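Long-range contact in sialidase B (Streptococcus pneumoniae TIGR4, PDB 4XJA), which cleaves terminal sialic acid residues from oligosaccharides, glycoproteins and glycolipids as an exo-alpha-sialidase of glycosyl hydrolase family 33: residues Q554-K559 against A614-T619. The protein carries 1 engineered substitution. Numbering follows the deposited sequence.
Sequences QVSAIK and AYSAIT. With SFJ ((2R,3R,4R,5R,6R)-5-acetamido-2,3-difluoro-4-hydroxy-6-[(1R,2R)-1,2,3-trihydroxypropyl]tetrahydro-2H-pyran-2-carboxylic acid), chain F; OPX ((1s,3R,4S)-1-[(cyclohexylamino)methyl]-3,4-dihydroxycyclopentanesulfonic acid), chain B.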
loop_
_atom_site.group_PDB
_atom_site.type_symbol
_atom_site.label_atom_id
_atom_site.label_comp_id
_atom_site.label_asym_id
_atom_site.label_seq_id
_atom_site.Cartn_x
_atom_site.Cartn_y
_atom_site.Cartn_z
ATOM N N GLN A 554 4.485 10.404 -2.036
ATOM C CA GLN A 554 3.249 10.817 -2.690
ATOM C C GLN A 554 2.424 11.733 -1.780
ATOM O O GLN A 554 2.319 11.494 -0.565
ATOM C CB GLN A 554 2.425 9.584 -3.068
ATOM C CG GLN A 554 1.199 9.930 -3.932
ATOM C CD GLN A 554 0.013 9.042 -3.635
ATOM O OE1 GLN A 554 -0.001 8.307 -2.643
ATOM N NE2 GLN A 554 -0.990 9.095 -4.499
ATOM N N VAL A 555 1.880 12.799 -2.364
ATOM C CA VAL A 555 0.954 13.698 -1.669
ATOM C C VAL A 555 -0.400 13.657 -2.391
ATOM O O VAL A 555 -0.463 13.768 -3.615
ATOM C CB VAL A 555 1.532 15.154 -1.584
ATOM C CG1 VAL A 555 2.086 15.604 -2.927
ATOM C CG2 VAL A 555 0.492 16.154 -1.084
ATOM N N SER A 556 -1.481 13.440 -1.652
ATOM C CA SER A 556 -2.794 13.452 -2.287
ATOM C C SER A 556 -3.471 14.780 -1.972
ATOM O O SER A 556 -3.154 15.417 -0.963
ATOM C CB SER A 556 -3.646 12.236 -1.897
ATOM O OG SER A 556 -3.727 12.061 -0.500
ATOM N N ALA A 557 -4.360 15.221 -2.858
ATOM C CA ALA A 557 -4.908 16.577 -2.769
ATOM C C ALA A 557 -6.317 16.656 -3.356
ATOM O O ALA A 557 -6.567 16.131 -4.431
ATOM C CB ALA A 557 -3.990 17.551 -3.497
ATOM N N ILE A 558 -7.228 17.338 -2.666
ATOM C CA ILE A 558 -8.561 17.555 -3.211
ATOM C C ILE A 558 -8.992 18.987 -2.982
ATOM O O ILE A 558 -8.468 19.672 -2.099
ATOM C CB ILE A 558 -9.611 16.629 -2.570
ATOM C CG1 ILE A 558 -9.631 16.837 -1.058
ATOM C CG2 ILE A 558 -9.346 15.168 -2.940
ATOM C CD1 ILE A 558 -10.783 16.130 -0.345
ATOM N N LYS A 559 -9.944 19.432 -3.794
ATOM C CA LYS A 559 -10.629 20.686 -3.557
ATOM C C LYS A 559 -11.946 20.347 -2.863
ATOM O O LYS A 559 -12.771 19.613 -3.410
ATOM C CB LYS A 559 -10.897 21.382 -4.898
ATOM C CG LYS A 559 -11.757 22.631 -4.810
ATOM C CD LYS A 559 -10.975 23.792 -4.249
ATOM C CE LYS A 559 -11.876 25.013 -4.112
ATOM N NZ LYS A 559 -12.626 25.273 -5.361
ATOM N N ALA A 614 2.453 6.609 4.799
ATOM C CA ALA A 614 3.154 6.796 3.529
ATOM C C ALA A 614 2.236 7.263 2.409
ATOM O O ALA A 614 1.695 8.371 2.469
ATOM C CB ALA A 614 3.930 5.537 3.133
ATOM N N TYR A 615 2.067 6.445 1.376
ATOM C CA TYR A 615 1.198 6.837 0.270
ATOM C C TYR A 615 -0.239 6.888 0.768
ATOM O O TYR A 615 -0.625 6.125 1.656
ATOM C CB TYR A 615 1.303 5.851 -0.885
ATOM C CG TYR A 615 2.494 6.053 -1.806
ATOM C CD1 TYR A 615 3.781 6.243 -1.301
ATOM C CD2 TYR A 615 2.340 5.993 -3.184
ATOM C CE1 TYR A 615 4.885 6.397 -2.166
ATOM C CE2 TYR A 615 3.425 6.137 -4.042
ATOM C CZ TYR A 615 4.687 6.332 -3.534
ATOM O OH TYR A 615 5.745 6.468 -4.416
ATOM N N SER A 616 -1.040 7.781 0.191
ATOM C CA SER A 616 -2.393 7.989 0.687
ATOM C C SER A 616 -3.329 8.413 -0.426
ATOM O O SER A 616 -2.895 8.876 -1.483
ATOM C CB SER A 616 -2.389 9.059 1.774
ATOM O OG SER A 616 -1.953 10.308 1.255
ATOM N N ALA A 617 -4.621 8.260 -0.159
ATOM C CA ALA A 617 -5.681 8.652 -1.067
ATOM C C ALA A 617 -6.718 9.374 -0.234
ATOM O O ALA A 617 -7.075 8.914 0.841
ATOM C CB ALA A 617 -6.307 7.416 -1.683
ATOM N N ILE A 618 -7.222 10.494 -0.726
ATOM C CA ILE A 618 -8.306 11.156 -0.028
ATOM C C ILE A 618 -9.393 11.538 -0.997
ATOM O O ILE A 618 -9.130 11.851 -2.166
ATOM C CB ILE A 618 -7.854 12.411 0.722
ATOM C CG1 ILE A 618 -7.101 13.350 -0.207
ATOM C CG2 ILE A 618 -6.978 12.039 1.944
ATOM C CD1 ILE A 618 -6.679 14.613 0.496
ATOM N N THR A 619 -10.625 11.521 -0.515
ATOM C CA THR A 619 -11.703 11.964 -1.376
ATOM C C THR A 619 -12.835 12.497 -0.531
ATOM O O THR A 619 -13.023 12.063 0.615
ATOM C CB THR A 619 -12.156 10.846 -2.365
ATOM O OG1 THR A 619 -12.855 11.441 -3.468
ATOM C CG2 THR A 619 -13.071 9.820 -1.677
HETATM C C11 SFJ F . 6.845 2.853 -11.228
HETATM C C9 SFJ F . 11.573 4.872 -7.594
HETATM C C10 SFJ F . 7.399 2.682 -9.813
HETATM C C1 SFJ F . 8.040 4.757 -3.436
HETATM C C7 SFJ F . 9.672 3.472 -7.215
HETATM C C4 SFJ F . 5.926 3.307 -6.461
HETATM C C3 SFJ F . 6.427 3.248 -4.962
HETATM C C5 SFJ F . 7.134 3.186 -7.419
HETATM C C6 SFJ F . 8.250 4.167 -7.083
HETATM C C2 SFJ F . 7.905 3.998 -4.794
HETATM N N5 SFJ F . 6.752 3.321 -8.815
HETATM O O10 SFJ F . 8.348 1.960 -9.632
HETATM O O9 SFJ F . 11.964 3.943 -8.556
HETATM O O1A SFJ F . 8.672 5.820 -3.428
HETATM O O8 SFJ F . 10.636 5.020 -5.505
HETATM O O7 SFJ F . 9.763 2.064 -6.955
HETATM O O4 SFJ F . 4.950 2.410 -6.765
HETATM O O6 SFJ F . 8.075 4.829 -5.873
HETATM F FAI SFJ F . 6.465 2.223 -4.681
HETATM F FAJ SFJ F . 8.912 3.262 -4.672
HETATM O O1B SFJ F . 7.560 4.138 -2.486
HETATM C C8 SFJ F . 10.914 4.120 -6.526
HETATM C CAF OPX B . -19.365 15.859 -2.995
HETATM C CAG OPX B . -19.812 16.504 -4.261
HETATM C CAH OPX B . -18.517 14.652 -3.296
HETATM C CAI OPX B . -18.703 16.735 -5.255
HETATM C CAJ OPX B . -17.355 15.017 -4.161
HETATM C CAK OPX B . -15.925 14.708 -6.819
HETATM C CAL OPX B . -13.494 15.418 -6.632
HETATM C CAM OPX B . -14.126 13.671 -8.128
HETATM C CAO OPX B . -12.317 14.539 -6.954
HETATM C CAP OPX B . -12.895 13.292 -7.316
HETATM C CAQ OPX B . -17.821 15.528 -5.473
HETATM C CAR OPX B . -14.598 14.951 -7.542
HETATM N NAN OPX B . -16.637 15.902 -6.273
HETATM O OAA OPX B . -15.214 17.416 -8.330
HETATM O OAB OPX B . -13.405 16.339 -9.583
HETATM O OAC OPX B . -11.596 14.388 -5.797
HETATM O OAD OPX B . -13.374 12.691 -6.171
HETATM O OAE OPX B . -15.728 15.633 -9.904
HETATM S SAS OPX B . -14.740 16.137 -8.907
HETATM O O HOH W 1 0.602 10.579 1.335
HETATM O O HOH W 2 -3.766 8.237 -3.985
#
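Q554 lies over one face of the Y615 ring, its CB above the middle of the face and 3.6 Å from the ring centroid, a CH-pi contact. With CG anti to the backbone N (chi1 -172°) and a bend at chi2, the Q554 and Y615 side chains cross at about a right angle, and the amide reaches the backbone beyond. There OE1 accepts a bond from S616 N at 3.1 Å, the donor tilted 31° from the carbonyl plane. A water accepting from Q554 NE2 lies within bonding distance of S616 O and may bridge the two. Farther along, S556 OG and S616 OG share a hydrogen bond of 3.0 Å; S616 OG also bonds S573, and a second water sits among S616 OG and the carbonyl oxygens of Q554 and A614. I558 and I618 continue the row with apolar packing, CG2 of I558 lying 4.0 Å from CG1 of I618. Y615, probably the catalytic nucleophile, places OH 3.0 Å from the carboxylate carbon C1 of SFJ and 3.3 Å from C2, the anomeric position, and hydrogen-bonds E503 through the same oxygen. At the far end T619 OG1 bonds T213 and, weakly, a hydroxyl of OPX. The two strands run nearly parallel, 7° apart with axes 6.3 Å from each other, without backbone-to-backbone hydrogen bonds, as the inner strands of successive blades around the central axis of the sialidase beta-propeller.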